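Long-range contact in galactokinase (Bifidobacterium longum subsp. infantis ATCC 15697 = JCM 1222 = DSM 20088, PDB 6TEQ), which probably phosphorylates galactose with ATP as a GHMP-family galactokinase, and here holds a 2-fluoro analogue of the sugar: residues 326-336 and 355-364. Numbering follows the deposited sequence.
Sequences GRLFNASHDSL and RKNGAYGARM
With its chain extended from CG to NE, Arg355 passes alongside Asn330 and brings its guanidinium end-on to Asp334. In a salt bridge, NH1 donates to Asp334 OD1 at 2.9 Å on its syn lone pair, while NH2 meets the same oxygen from above the carboxylate plane. NH2 also donates to Ala362 O, almost in line with that carbonyl. Asn330 lies over one guanidinium face; its OD1 accepts Ala362 N at 2.9 Å and, weakly, Arg355 NE, so the amide oxygen takes up a backbone N-H of the strand. A leucine in place of Arg355 would probably leave Asp334 without its countercharge and Ala362 O without this donor. His333 CG stands anti to the backbone N (chi1 -175°), which carries ND1 to Met364 N, 3.0 Å away in a nearly straight bond (173°); NE2 is held by Asp348. Arg363 lays CD over the Phe329 ring, 4.0 Å from its centroid, then bends so that NE donates to Ser332 OG at 3.0 Å, a hydroxyl also bonded to Glu306 of helix 294-318. Its NH1 pairs with Glu46, a galactose-binding residue, linking this packing to the sugar site. Gly326 and Gly361 let the backbones close to 3.8 Å between CA atoms. Within the C-terminal GHMP kinase region, segment 326-336 of helix 322-338 runs at 31° to residues 361-364, on an outermost strand of a five-stranded mixed sheet, beside strand 372-378; helix 294-318 packs against another side of the helix.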
loop_
_atom_site.group_PDB
_atom_site.type_symbol
_atom_site.label_atom_id
_atom_site.label_comp_id
_atom_site.label_asym_id
_atom_site.label_seq_id
_atom_site.Cartn_x
_atom_site.Cartn_y
_atom_site.Cartn_z
ATOM N N GLY A 326 18.427 4.504 8.508
ATOM C CA GLY A 326 17.537 5.223 9.431
ATOM C C GLY A 326 17.513 6.713 9.162
ATOM O O GLY A 326 16.420 7.301 9.207
ATOM N N ARG A 327 18.659 7.343 8.833
ATOM C CA ARG A 327 18.654 8.798 8.510
ATOM C C ARG A 327 17.791 9.043 7.262
ATOM O O ARG A 327 17.134 10.058 7.160
ATOM C CB ARG A 327 20.085 9.310 8.315
ATOM C CG ARG A 327 20.829 9.307 9.637
ATOM C CD ARG A 327 22.119 10.019 9.514
ATOM N NE ARG A 327 23.054 9.320 8.716
ATOM C CZ ARG A 327 24.031 8.539 9.207
ATOM N NH1 ARG A 327 24.112 8.268 10.504
ATOM N NH2 ARG A 327 24.842 7.970 8.355
ATOM N N LEU A 328 17.815 8.100 6.347
ATOM C CA LEU A 328 17.011 8.239 5.087
ATOM C C LEU A 328 15.514 8.137 5.436
ATOM O O LEU A 328 14.733 8.906 4.913
ATOM C CB LEU A 328 17.456 7.166 4.108
ATOM C CG LEU A 328 18.766 7.516 3.414
ATOM C CD1 LEU A 328 19.492 6.292 2.903
ATOM C CD2 LEU A 328 18.531 8.473 2.269
ATOM N N PHE A 329 15.142 7.175 6.283
ATOM C CA PHE A 329 13.768 7.161 6.827
ATOM C C PHE A 329 13.435 8.562 7.337
ATOM O O PHE A 329 12.326 9.073 7.109
ATOM C CB PHE A 329 13.579 6.169 7.957
ATOM C CG PHE A 329 13.185 4.775 7.585
ATOM C CD1 PHE A 329 13.336 4.254 6.298
ATOM C CD2 PHE A 329 12.499 4.030 8.538
ATOM C CE1 PHE A 329 12.935 2.961 5.998
ATOM C CE2 PHE A 329 12.158 2.704 8.277
ATOM C CZ PHE A 329 12.323 2.205 6.987
ATOM N N ASN A 330 14.309 9.085 8.207
ATOM C CA ASN A 330 14.014 10.336 8.897
ATOM C C ASN A 330 13.868 11.479 7.895
ATOM O O ASN A 330 12.924 12.304 8.063
ATOM C CB ASN A 330 15.096 10.654 9.922
ATOM C CG ASN A 330 15.066 9.770 11.148
ATOM O OD1 ASN A 330 14.012 9.195 11.407
ATOM N ND2 ASN A 330 16.163 9.782 11.899
ATOM N N ALA A 331 14.702 11.560 6.896
ATOM C CA ALA A 331 14.626 12.666 5.907
ATOM C C ALA A 331 13.359 12.508 5.047
ATOM O O ALA A 331 12.747 13.482 4.662
ATOM C CB ALA A 331 15.833 12.630 5.012
ATOM N N SER A 332 12.955 11.288 4.770
ATOM C CA SER A 332 11.674 11.023 4.075
ATOM C C SER A 332 10.514 11.571 4.883
ATOM O O SER A 332 9.660 12.285 4.309
ATOM C CB SER A 332 11.553 9.545 3.723
ATOM O OG SER A 332 10.239 9.249 3.292
ATOM N N HIS A 333 10.426 11.177 6.141
ATOM C CA HIS A 333 9.355 11.724 6.991
ATOM C C HIS A 333 9.414 13.245 7.025
ATOM O O HIS A 333 8.370 13.890 6.917
ATOM C CB HIS A 333 9.510 11.252 8.410
ATOM C CG HIS A 333 8.388 11.687 9.244
ATOM N ND1 HIS A 333 7.115 11.076 9.175
ATOM C CD2 HIS A 333 8.284 12.725 10.106
ATOM C CE1 HIS A 333 6.292 11.728 9.980
ATOM N NE2 HIS A 333 6.970 12.796 10.500
ATOM N N ASP A 334 10.603 13.785 7.280
ATOM C CA ASP A 334 10.705 15.222 7.464
ATOM C C ASP A 334 10.246 15.929 6.196
ATOM O O ASP A 334 9.605 17.023 6.297
ATOM C CB ASP A 334 12.107 15.657 7.879
ATOM C CG ASP A 334 12.560 15.174 9.223
ATOM O OD1 ASP A 334 11.730 14.662 10.008
ATOM O OD2 ASP A 334 13.760 15.402 9.477
ATOM N N SER A 335 10.551 15.363 5.053
ATOM C CA SER A 335 10.115 15.936 3.784
ATOM C C SER A 335 8.583 15.824 3.663
ATOM O O SER A 335 7.955 16.754 3.178
ATOM C CB SER A 335 10.784 15.213 2.691
ATOM O OG SER A 335 10.466 15.740 1.423
ATOM N N LEU A 336 8.028 14.672 3.998
ATOM C CA LEU A 336 6.565 14.482 3.936
ATOM C C LEU A 336 5.875 15.461 4.875
ATOM O O LEU A 336 4.800 15.922 4.534
ATOM C CB LEU A 336 6.229 13.074 4.303
ATOM C CG LEU A 336 6.578 12.067 3.220
ATOM C CD1 LEU A 336 6.694 10.660 3.751
ATOM C CD2 LEU A 336 5.657 12.122 2.009
ATOM N N ARG A 355 12.184 8.271 17.545
ATOM C CA ARG A 355 13.553 8.847 17.339
ATOM C C ARG A 355 14.250 9.057 18.690
ATOM O O ARG A 355 15.434 8.796 18.790
ATOM C CB ARG A 355 13.522 10.163 16.578
ATOM C CG ARG A 355 13.171 9.967 15.090
ATOM C CD ARG A 355 13.070 11.293 14.435
ATOM N NE ARG A 355 12.639 11.102 13.035
ATOM C CZ ARG A 355 12.338 12.048 12.206
ATOM N NH1 ARG A 355 12.498 13.313 12.513
ATOM N NH2 ARG A 355 11.873 11.714 11.038
ATOM N N LYS A 356 13.491 9.531 19.690
ATOM C CA LYS A 356 14.017 9.898 21.017
ATOM C C LYS A 356 14.395 8.634 21.794
ATOM O O LYS A 356 15.255 8.747 22.705
ATOM C CB LYS A 356 13.017 10.789 21.740
ATOM C CG LYS A 356 13.086 12.241 21.294
ATOM C CD LYS A 356 12.030 13.112 21.902
ATOM C CE LYS A 356 12.173 14.559 21.481
ATOM N NZ LYS A 356 13.009 14.664 20.256
ATOM N N ASN A 357 13.868 7.478 21.389
ATOM C CA ASN A 357 13.952 6.220 22.150
ATOM C C ASN A 357 14.744 5.184 21.362
ATOM O O ASN A 357 14.509 4.012 21.551
ATOM C CB ASN A 357 12.572 5.791 22.598
ATOM C CG ASN A 357 12.090 6.722 23.711
ATOM O OD1 ASN A 357 12.598 6.664 24.837
ATOM N ND2 ASN A 357 11.188 7.640 23.399
ATOM N N GLY A 358 15.641 5.645 20.476
ATOM C CA GLY A 358 16.692 4.766 19.943
ATOM C C GLY A 358 16.412 4.237 18.557
ATOM O O GLY A 358 17.229 3.439 18.097
ATOM N N ALA A 359 15.290 4.576 17.926
ATOM C CA ALA A 359 15.115 4.158 16.514
ATOM C C ALA A 359 16.286 4.649 15.653
ATOM O O ALA A 359 16.657 5.773 15.772
ATOM C CB ALA A 359 13.813 4.604 15.944
ATOM N N TYR A 360 16.756 3.820 14.743
ATOM C CA TYR A 360 17.695 4.244 13.680
ATOM C C TYR A 360 17.012 5.302 12.838
ATOM O O TYR A 360 17.603 6.261 12.424
ATOM C CB TYR A 360 18.109 3.056 12.834
ATOM C CG TYR A 360 18.984 2.094 13.553
ATOM C CD1 TYR A 360 20.346 2.318 13.655
ATOM C CD2 TYR A 360 18.444 0.985 14.145
ATOM C CE1 TYR A 360 21.151 1.398 14.303
ATOM C CE2 TYR A 360 19.213 0.133 14.864
ATOM C CZ TYR A 360 20.584 0.310 14.927
ATOM O OH TYR A 360 21.319 -0.619 15.607
ATOM N N GLY A 361 15.704 5.103 12.626
ATOM C CA GLY A 361 14.894 6.115 11.986
ATOM C C GLY A 361 13.435 5.725 12.011
ATOM O O GLY A 361 13.133 4.558 12.305
ATOM N N ALA A 362 12.591 6.680 11.730
ATOM C CA ALA A 362 11.138 6.475 11.806
ATOM C C ALA A 362 10.432 7.446 10.861
ATOM O O ALA A 362 10.891 8.597 10.666
ATOM C CB ALA A 362 10.686 6.689 13.250
ATOM N N ARG A 363 9.316 6.997 10.293
ATOM C CA ARG A 363 8.600 7.797 9.310
ATOM C C ARG A 363 7.176 7.298 9.232
ATOM O O ARG A 363 6.937 6.096 9.348
ATOM C CB ARG A 363 9.259 7.717 7.920
ATOM C CG ARG A 363 9.399 6.317 7.350
ATOM C CD ARG A 363 10.184 6.255 6.064
ATOM N NE ARG A 363 9.442 6.927 5.039
ATOM C CZ ARG A 363 8.370 6.470 4.380
ATOM N NH1 ARG A 363 7.692 7.305 3.637
ATOM N NH2 ARG A 363 8.017 5.223 4.389
ATOM N N MET A 364 6.299 8.201 8.837
ATOM C CA MET A 364 4.997 7.758 8.328
ATOM C C MET A 364 5.199 6.866 7.092
ATOM O O MET A 364 6.196 6.993 6.381
ATOM C CB MET A 364 4.154 8.958 7.997
ATOM C CG MET A 364 4.711 9.920 6.932
ATOM S SD MET A 364 3.448 10.670 5.918
ATOM C CE MET A 364 2.997 9.274 4.900
HETATM O O HOH W 1 16.168 8.367 14.533
#